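PDB 4QVR: DUF6844 domain-containing protein from Francisella tularensis subsp. tularensis, which is of unknown function but carries a DUF6844 domain and a probable signal peptide, consistent with export from the cytoplasm. Local coordinates for residues K148-Y153 and G246-L251; D116-A121 and G268-Y273; T426-R431 and G443-W448. One frame throughout, in Å; residues are numbered along the deposited sequence.

Interaction 1. Residues K148-Y153 and G246-L251; sequences KAQAEY and GNLSGL
Y153 of helix 134-159 and L251, the first residue of strand 251-261, hold the tight part of this contact, in which a helix packs against the short 3-10 turn 248-250 that leads from helix 224-246 into the strand. The aromatic ring of Y153 lies with one face over L251 CD1, while L251 CD2 reaches further back, to 3.8 Å from Y153 CB and equally close to Q150 CA. Because chi1 of L251 is near 180° (-170°), its branch point is swung away from its own amide nitrogen and toward the helix. Both methyls come from the same side of Y153, and a branched leucine can touch ring and helix backbone at once, one methyl for each. L248 adds one more methyl: its CD2 meets Q150 CB at 3.9 Å, the two side chains crossing at about a right angle. Q150 offers only its aliphatic part here, because its extended chain carries OE1 onward to a hydrogen bond with Y413 OH of helix 402-415. A149 is small enough to let the helix come close to strands 117-126 and 264-273.

The looser side is that of the partly exposed N247, which sits at the rim of the Y153 ring, its CB near the ring plane. Its OD1 accepts from K278 NZ, a bond that helps fix which way round the amide lies, and N247 ND2 donates to Y153 OH over 3.0 Å, with an N-H...O angle of 147° and the oxygen 16° out of the amide plane.

Interaction 2. Residues D116-A121 and G268-Y273; sequences DYVGSA and GVVVIY
Y117 and Y273 meet at their roots, CB to CB 3.9 Å, where strand 117-126 runs beside strand 264-273. From that CB the Y117 side chain takes CG anti to the backbone N (chi1 175°), which lays the ring along the sheet toward G119. Its CE1 presents the ring edge to V271 CG2 at 4.5 Å, and its OH ends above G119, where the lack of a side chain makes room for the phenol. Y153 and F156 of helix 134-159 meet the same ring edge-to-face.

Strand 117-126 is an outer strand of a three-stranded antiparallel sheet and 264-273 its central strand. G119 and V271 are a hydrogen-bonded pair: G119 N gives to V271 O over 3.0 Å at 169°, and V271 N returns a bond to G119 O. A121 and V269 exchange two bonds in the same way. On the face opposite Y117, V118 CG1 touches V270 CG1 at 4.2 Å, and beta-branched residues suit this extended backbone. Helix 94-108 covers that face through M102 and I106, and the S120 side chain lies there too, near M102. Between the strands, S120 CA comes within 3.2 Å of V269 O in a CA-H...O contact.

Interaction 3. Residues T426-R431 and G443-W448; sequences TVKRWR and GVVLKW
T426 and L446 form a non-hydrogen-bonded pair at the start of the segment, with L446 CD2 lying 3.3 Å from T426 OG1. This is a van der Waals contact of a methyl with the hydroxyl oxygen; the threonine's CB also lies near the same methyl. Next, V427 N gives V445 O a short, almost straight bond, 2.7 Å at 170°, and V427 CG2 packs on V445 CG1 at 3.8 Å while V427 CG1 reaches K447 CB.

K428 faces the same valine. Two successive residues of one strand opposite one of the other make a classic beta bulge, here in the hairpin of strands 424-433 and 440-448. K428 N adds a weak bond to V445 O, and V445 N donates to K428 O. The lysine's CB lies 3.6 Å from V445 CG2, so that its methylenes pack on the valine while the ammonium group travels on to a weak hydrogen bond with K307 O.

R429 turns to the other face, where its guanidinium makes a cation-pi contact with Y353 of helix 349-370; R429 CA makes a CA-H...O contact with G443 O, 3.3 Å.

W430 and G443 exchange two backbone bonds. With chi1 at 57°, CG sits between the backbone N and the carbonyl carbon, which folds the indole over its partner strand: G443 CA rests on one face in a CH-pi contact, 3.7 Å from the five-membered ring's centroid. Glycine, with only hydrogens on CA, lets the indole lie this close. At the ring edge, W430 NE1 donates to a water that in turn donates to V444 O.

Interactions 1 and 2 build one buried region near the centre of the molecule, their centres about 9 Å apart. Both segments of interaction 1 fall between those of interaction 2, so it is nested in the loop that interaction 2 closes, and helix 134-159 packs on the sheet formed by 117-126, 264-273 and 251-261. The two contacts touch directly, N247 O lying 3.2 Å from Y273 CE1. Interaction 3 comes later in the chain, in an edge hairpin of a separate four-stranded antiparallel sheet, its centre about 26 Å from that of interaction 1 and 24 Å from that of interaction 2. The first two thus form one core and the hairpin belongs to another; helix 402-415, just before the hairpin, packs on helix 134-159 and links them.

Interaction 1. Residues K148-Y153 and G246-L251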
loop_
_atom_site.group_PDB
_atom_site.type_symbol
_atom_site.label_atom_id
_atom_site.label_comp_id
_atom_site.label_asym_id
_atom_site.label_seq_id
_atom_site.Cartn_x
_atom_site.Cartn_y
_atom_site.Cartn_z
ATOM N N LYS A 148 -6.412 2.742 1.091
ATOM C CA LYS A 148 -6.851 3.850 1.937
ATOM C C LYS A 148 -5.640 4.681 2.354
ATOM O O LYS A 148 -5.671 5.907 2.330
ATOM C CB LYS A 148 -7.573 3.291 3.132
ATOM C CG LYS A 148 -8.263 4.310 4.014
ATOM C CD LYS A 148 -9.139 3.529 4.977
ATOM C CE LYS A 148 -10.053 4.428 5.777
ATOM N NZ LYS A 148 -9.282 5.378 6.603
ATOM N N ALA A 149 -4.556 4.012 2.696
ATOM C CA ALA A 149 -3.342 4.717 3.076
ATOM C C ALA A 149 -2.831 5.499 1.886
ATOM O O ALA A 149 -2.435 6.647 2.031
ATOM C CB ALA A 149 -2.277 3.742 3.580
ATOM N N GLN A 150 -2.845 4.888 0.703
ATOM C CA GLN A 150 -2.373 5.603 -0.492
ATOM C C GLN A 150 -3.202 6.826 -0.791
ATOM O O GLN A 150 -2.672 7.895 -1.146
ATOM C CB GLN A 150 -2.397 4.711 -1.711
ATOM C CG GLN A 150 -1.312 3.661 -1.668
ATOM C CD GLN A 150 -1.374 2.661 -2.817
ATOM O OE1 GLN A 150 -2.348 2.567 -3.548
ATOM N NE2 GLN A 150 -0.331 1.877 -2.936
ATOM N N ALA A 151 -4.495 6.696 -0.602
ATOM C CA ALA A 151 -5.411 7.778 -0.929
ATOM C C ALA A 151 -5.273 8.931 0.051
ATOM O O ALA A 151 -5.363 10.110 -0.340
ATOM C CB ALA A 151 -6.844 7.243 -0.981
ATOM N N GLU A 152 -5.020 8.609 1.317
ATOM C CA GLU A 152 -4.832 9.639 2.343
ATOM C C GLU A 152 -3.541 10.420 2.147
ATOM O O GLU A 152 -3.503 11.634 2.385
ATOM C CB GLU A 152 -4.945 9.036 3.741
ATOM C CG GLU A 152 -6.386 8.590 3.988
ATOM C CD GLU A 152 -6.645 8.024 5.361
ATOM O OE1 GLU A 152 -5.679 7.730 6.098
ATOM O OE2 GLU A 152 -7.842 7.852 5.693
ATOM N N TYR A 153 -2.497 9.733 1.703
ATOM C CA TYR A 153 -1.232 10.375 1.366
ATOM C C TYR A 153 -1.461 11.363 0.211
ATOM O O TYR A 153 -1.058 12.497 0.292
ATOM C CB TYR A 153 -0.154 9.352 0.988
ATOM C CG TYR A 153 1.044 10.000 0.350
ATOM C CD1 TYR A 153 1.965 10.710 1.104
ATOM C CD2 TYR A 153 1.265 9.907 -1.006
ATOM C CE1 TYR A 153 3.063 11.339 0.511
ATOM C CE2 TYR A 153 2.352 10.528 -1.598
ATOM C CZ TYR A 153 3.239 11.250 -0.841
ATOM O OH TYR A 153 4.317 11.864 -1.457
ATOM N N GLY A 246 2.208 10.584 -8.747
ATOM C CA GLY A 246 3.592 10.307 -9.143
ATOM C C GLY A 246 4.467 9.823 -7.970
ATOM O O GLY A 246 5.364 9.008 -8.147
ATOM N N ASN A 247 4.196 10.316 -6.770
ATOM C CA ASN A 247 4.960 9.934 -5.587
ATOM C C ASN A 247 4.599 8.592 -4.973
ATOM O O ASN A 247 5.264 8.161 -4.034
ATOM C CB ASN A 247 4.768 10.982 -4.499
ATOM C CG ASN A 247 5.340 12.322 -4.869
ATOM O OD1 ASN A 247 5.954 12.470 -5.907
ATOM N ND2 ASN A 247 5.141 13.309 -4.008
ATOM N N LEU A 248 3.537 7.936 -5.443
ATOM C CA LEU A 248 3.146 6.657 -4.858
ATOM C C LEU A 248 4.243 5.656 -4.844
ATOM O O LEU A 248 4.308 4.829 -3.962
ATOM C CB LEU A 248 1.941 6.028 -5.567
ATOM C CG LEU A 248 0.591 6.615 -5.224
ATOM C CD1 LEU A 248 -0.500 5.827 -5.933
ATOM C CD2 LEU A 248 0.391 6.620 -3.722
ATOM N N SER A 249 5.097 5.716 -5.839
ATOM C CA SER A 249 6.212 4.807 -5.942
ATOM C C SER A 249 7.174 4.973 -4.769
ATOM O O SER A 249 8.017 4.104 -4.558
ATOM C CB SER A 249 6.911 5.015 -7.286
ATOM O OG SER A 249 7.168 6.397 -7.481
ATOM N N GLY A 250 7.051 6.063 -4.006
ATOM C CA GLY A 250 7.891 6.296 -2.809
ATOM C C GLY A 250 7.139 5.984 -1.516
ATOM O O GLY A 250 7.714 5.966 -0.436
ATOM N N LEU A 251 5.843 5.737 -1.620
ATOM C CA LEU A 251 5.031 5.417 -0.427
ATOM C C LEU A 251 5.134 3.903 -0.216
ATOM O O LEU A 251 4.621 3.122 -0.986
ATOM C CB LEU A 251 3.586 5.850 -0.612
ATOM C CG LEU A 251 2.757 5.758 0.669
ATOM C CD1 LEU A 251 3.184 6.831 1.658
ATOM C CD2 LEU A 251 1.300 5.940 0.355
#

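Interaction 2. Residues D116-A121 and G268-Y273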
loop_
_atom_site.group_PDB
_atom_site.type_symbol
_atom_site.label_atom_id
_atom_site.label_comp_id
_atom_site.label_asym_id
_atom_site.label_seq_id
_atom_site.Cartn_x
_atom_site.Cartn_y
_atom_site.Cartn_z
ATOM N N ASP A 116 9.629 11.868 6.059
ATOM C CA ASP A 116 8.858 13.108 5.853
ATOM C C ASP A 116 7.363 12.885 5.974
ATOM O O ASP A 116 6.608 13.817 6.246
ATOM C CB ASP A 116 9.130 13.735 4.488
ATOM C CG ASP A 116 10.572 14.193 4.314
ATOM O OD1 ASP A 116 11.286 14.479 5.320
ATOM O OD2 ASP A 116 10.975 14.293 3.137
ATOM N N TYR A 117 6.921 11.661 5.751
ATOM C CA TYR A 117 5.500 11.362 5.894
ATOM C C TYR A 117 5.336 9.957 6.456
ATOM O O TYR A 117 5.996 9.023 5.999
ATOM C CB TYR A 117 4.771 11.488 4.542
ATOM C CG TYR A 117 3.298 11.085 4.580
ATOM C CD1 TYR A 117 2.933 9.759 4.475
ATOM C CD2 TYR A 117 2.311 12.020 4.771
ATOM C CE1 TYR A 117 1.610 9.363 4.552
ATOM C CE2 TYR A 117 0.976 11.649 4.832
ATOM C CZ TYR A 117 0.635 10.324 4.715
ATOM O OH TYR A 117 -0.671 9.952 4.768
ATOM N N VAL A 118 4.449 9.830 7.440
ATOM C CA VAL A 118 4.111 8.543 8.024
ATOM C C VAL A 118 2.610 8.505 8.124
ATOM O O VAL A 118 1.986 9.433 8.638
ATOM C CB VAL A 118 4.727 8.347 9.430
ATOM C CG1 VAL A 118 4.397 6.956 9.976
ATOM C CG2 VAL A 118 6.228 8.507 9.384
ATOM N N GLY A 119 2.025 7.415 7.657
ATOM C CA GLY A 119 0.595 7.263 7.676
ATOM C C GLY A 119 0.181 5.881 8.137
ATOM O O GLY A 119 0.969 4.937 8.178
ATOM N N SER A 120 -1.061 5.775 8.529
ATOM C CA SER A 120 -1.596 4.488 8.914
ATOM C C SER A 120 -3.070 4.371 8.452
ATOM O O SER A 120 -3.775 5.387 8.322
ATOM C CB SER A 120 -1.434 4.289 10.418
ATOM O OG SER A 120 -2.147 5.247 11.140
ATOM N N ALA A 121 -3.501 3.147 8.144
ATOM C CA ALA A 121 -4.880 2.877 7.702
ATOM C C ALA A 121 -5.288 1.463 8.021
ATOM O O ALA A 121 -4.486 0.577 8.186
ATOM C CB ALA A 121 -5.057 3.124 6.211
ATOM N N GLY A 268 -4.101 -3.514 9.727
ATOM C CA GLY A 268 -3.603 -2.156 9.800
ATOM C C GLY A 268 -2.274 -2.119 9.056
ATOM O O GLY A 268 -1.525 -3.091 9.040
ATOM N N VAL A 269 -2.002 -1.029 8.375
ATOM C CA VAL A 269 -0.746 -0.906 7.646
ATOM C C VAL A 269 -0.194 0.467 7.977
ATOM O O VAL A 269 -0.944 1.431 8.099
ATOM C CB VAL A 269 -0.927 -1.110 6.129
ATOM C CG1 VAL A 269 -1.903 -0.104 5.568
ATOM C CG2 VAL A 269 0.421 -1.012 5.384
ATOM N N VAL A 270 1.102 0.495 8.252
ATOM C CA VAL A 270 1.825 1.715 8.514
ATOM C C VAL A 270 2.670 1.901 7.267
ATOM O O VAL A 270 3.386 0.985 6.872
ATOM C CB VAL A 270 2.752 1.568 9.749
ATOM C CG1 VAL A 270 3.679 2.779 9.905
ATOM C CG2 VAL A 270 1.940 1.418 11.012
ATOM N N VAL A 271 2.567 3.072 6.644
ATOM C CA VAL A 271 3.365 3.403 5.452
ATOM C C VAL A 271 4.275 4.635 5.713
ATOM O O VAL A 271 3.992 5.455 6.594
ATOM C CB VAL A 271 2.495 3.676 4.203
ATOM C CG1 VAL A 271 1.672 2.443 3.778
ATOM C CG2 VAL A 271 1.584 4.898 4.382
ATOM N N ILE A 272 5.388 4.716 4.972
ATOM C CA ILE A 272 6.291 5.843 5.045
ATOM C C ILE A 272 6.547 6.292 3.618
ATOM O O ILE A 272 6.438 5.495 2.708
ATOM C CB ILE A 272 7.664 5.474 5.625
ATOM C CG1 ILE A 272 8.361 4.508 4.665
ATOM C CG2 ILE A 272 7.507 4.956 7.031
ATOM C CD1 ILE A 272 9.707 4.037 5.092
ATOM N N TYR A 273 6.865 7.572 3.431
ATOM C CA TYR A 273 7.223 8.085 2.128
ATOM C C TYR A 273 8.716 8.341 2.091
ATOM O O TYR A 273 9.263 8.897 3.034
ATOM C CB TYR A 273 6.529 9.406 1.793
ATOM C CG TYR A 273 7.020 9.923 0.453
ATOM C CD1 TYR A 273 6.542 9.395 -0.722
ATOM C CD2 TYR A 273 8.001 10.912 0.368
ATOM C CE1 TYR A 273 7.003 9.839 -1.958
ATOM C CE2 TYR A 273 8.452 11.375 -0.860
ATOM C CZ TYR A 273 7.951 10.816 -2.026
ATOM O OH TYR A 273 8.407 11.235 -3.264
#

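Interaction 3. Residues T426-R431 and G443-W448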
loop_
_atom_site.group_PDB
_atom_site.type_symbol
_atom_site.label_atom_id
_atom_site.label_comp_id
_atom_site.label_asym_id
_atom_site.label_seq_id
_atom_site.Cartn_x
_atom_site.Cartn_y
_atom_site.Cartn_z
ATOM N N THR A 426 11.148 -18.148 -4.038
ATOM C CA THR A 426 10.570 -18.326 -2.739
ATOM C C THR A 426 11.715 -18.322 -1.756
ATOM O O THR A 426 12.649 -19.096 -1.919
ATOM C CB THR A 426 9.845 -19.669 -2.682
ATOM O OG1 THR A 426 8.832 -19.673 -3.686
ATOM C CG2 THR A 426 9.214 -19.920 -1.298
ATOM N N VAL A 427 11.674 -17.453 -0.743
ATOM C CA VAL A 427 12.750 -17.447 0.237
ATOM C C VAL A 427 12.312 -17.907 1.599
ATOM O O VAL A 427 13.124 -18.008 2.508
ATOM C CB VAL A 427 13.454 -16.086 0.358
ATOM C CG1 VAL A 427 14.123 -15.727 -0.967
ATOM C CG2 VAL A 427 12.495 -15.018 0.821
ATOM N N LYS A 428 11.035 -18.219 1.748
ATOM C CA LYS A 428 10.532 -18.665 3.036
ATOM C C LYS A 428 9.182 -19.317 2.849
ATOM O O LYS A 428 8.396 -18.909 2.006
ATOM C CB LYS A 428 10.404 -17.456 3.976
ATOM C CG LYS A 428 9.903 -17.727 5.389
ATOM C CD LYS A 428 10.883 -18.511 6.229
ATOM C CE LYS A 428 10.362 -18.635 7.657
ATOM N NZ LYS A 428 11.227 -19.521 8.483
ATOM N N ARG A 429 8.940 -20.357 3.626
ATOM C CA ARG A 429 7.675 -21.074 3.620
ATOM C C ARG A 429 7.420 -21.351 5.093
ATOM O O ARG A 429 8.365 -21.547 5.851
ATOM C CB ARG A 429 7.784 -22.357 2.807
ATOM C CG ARG A 429 8.033 -22.099 1.321
ATOM C CD ARG A 429 8.849 -23.196 0.666
ATOM N NE ARG A 429 8.125 -24.438 0.440
ATOM C CZ ARG A 429 7.592 -24.801 -0.726
ATOM N NH1 ARG A 429 6.962 -25.968 -0.826
ATOM N NH2 ARG A 429 7.689 -24.008 -1.796
ATOM N N TRP A 430 6.166 -21.273 5.511
ATOM C CA TRP A 430 5.806 -21.528 6.893
ATOM C C TRP A 430 4.383 -22.064 6.967
ATOM O O TRP A 430 3.619 -21.977 6.018
ATOM C CB TRP A 430 5.949 -20.265 7.736
ATOM C CG TRP A 430 5.134 -19.102 7.230
ATOM C CD1 TRP A 430 5.537 -18.157 6.327
ATOM C CD2 TRP A 430 3.793 -18.745 7.612
ATOM N NE1 TRP A 430 4.536 -17.236 6.109
ATOM C CE2 TRP A 430 3.453 -17.571 6.892
ATOM C CE3 TRP A 430 2.860 -19.288 8.491
ATOM C CZ2 TRP A 430 2.220 -16.948 7.028
ATOM C CZ3 TRP A 430 1.625 -18.673 8.616
ATOM C CH2 TRP A 430 1.321 -17.503 7.892
ATOM N N ARG A 431 4.041 -22.571 8.132
ATOM C CA ARG A 431 2.785 -23.219 8.364
ATOM C C ARG A 431 2.366 -22.925 9.785
ATOM O O ARG A 431 3.166 -22.985 10.721
ATOM C CB ARG A 431 3.011 -24.714 8.171
ATOM C CG ARG A 431 1.824 -25.625 8.402
ATOM C CD ARG A 431 2.244 -27.067 8.204
ATOM N NE ARG A 431 1.213 -28.017 8.625
ATOM C CZ ARG A 431 0.953 -28.299 9.895
ATOM N NH1 ARG A 431 0.008 -29.176 10.202
ATOM N NH2 ARG A 431 1.623 -27.684 10.870
ATOM N N GLY A 443 2.117 -20.108 4.215
ATOM C CA GLY A 443 2.579 -18.830 3.738
ATOM C C GLY A 443 3.881 -18.935 3.016
ATOM O O GLY A 443 4.605 -19.933 3.148
ATOM N N VAL A 444 4.165 -17.906 2.228
ATOM C CA VAL A 444 5.414 -17.809 1.489
ATOM C C VAL A 444 5.889 -16.375 1.525
ATOM O O VAL A 444 5.102 -15.442 1.795
ATOM C CB VAL A 444 5.270 -18.208 -0.006
ATOM C CG1 VAL A 444 4.907 -19.679 -0.155
ATOM C CG2 VAL A 444 4.232 -17.341 -0.699
ATOM N N VAL A 445 7.182 -16.220 1.271
ATOM C CA VAL A 445 7.813 -14.930 1.112
ATOM C C VAL A 445 8.556 -15.055 -0.191
ATOM O O VAL A 445 9.454 -15.903 -0.332
ATOM C CB VAL A 445 8.817 -14.585 2.212
ATOM C CG1 VAL A 445 9.390 -13.199 1.949
ATOM C CG2 VAL A 445 8.158 -14.647 3.590
ATOM N N LEU A 446 8.159 -14.242 -1.158
ATOM C CA LEU A 446 8.761 -14.278 -2.459
ATOM C C LEU A 446 9.690 -13.096 -2.571
ATOM O O LEU A 446 9.459 -12.062 -1.950
ATOM C CB LEU A 446 7.694 -14.239 -3.560
ATOM C CG LEU A 446 6.658 -15.378 -3.617
ATOM C CD1 LEU A 446 5.833 -15.281 -4.895
ATOM C CD2 LEU A 446 7.295 -16.749 -3.551
ATOM N N LYS A 447 10.759 -13.275 -3.342
ATOM C CA LYS A 447 11.738 -12.223 -3.582
ATOM C C LYS A 447 11.783 -11.953 -5.083
ATOM O O LYS A 447 11.949 -12.878 -5.882
ATOM C CB LYS A 447 13.132 -12.626 -3.108
ATOM C CG LYS A 447 14.179 -11.547 -3.344
ATOM C CD LYS A 447 15.587 -12.100 -3.265
ATOM C CE LYS A 447 16.617 -11.038 -3.626
ATOM N NZ LYS A 447 18.004 -11.576 -3.738
ATOM N N TRP A 448 11.628 -10.680 -5.436
ATOM C CA TRP A 448 11.636 -10.210 -6.806
ATOM C C TRP A 448 12.764 -9.207 -6.977
ATOM O O TRP A 448 12.943 -8.317 -6.145
ATOM C CB TRP A 448 10.304 -9.532 -7.130
ATOM C CG TRP A 448 10.215 -8.970 -8.516
ATOM C CD1 TRP A 448 10.308 -9.661 -9.685
ATOM C CD2 TRP A 448 9.948 -7.618 -8.873
ATOM N NE1 TRP A 448 10.156 -8.818 -10.749
ATOM C CE2 TRP A 448 9.923 -7.556 -10.276
ATOM C CE3 TRP A 448 9.745 -6.451 -8.147
ATOM C CZ2 TRP A 448 9.707 -6.367 -10.965
ATOM C CZ3 TRP A 448 9.531 -5.272 -8.828
ATOM C CH2 TRP A 448 9.509 -5.237 -10.222
HETATM O O HOH W 1 4.530 -14.919 4.518
#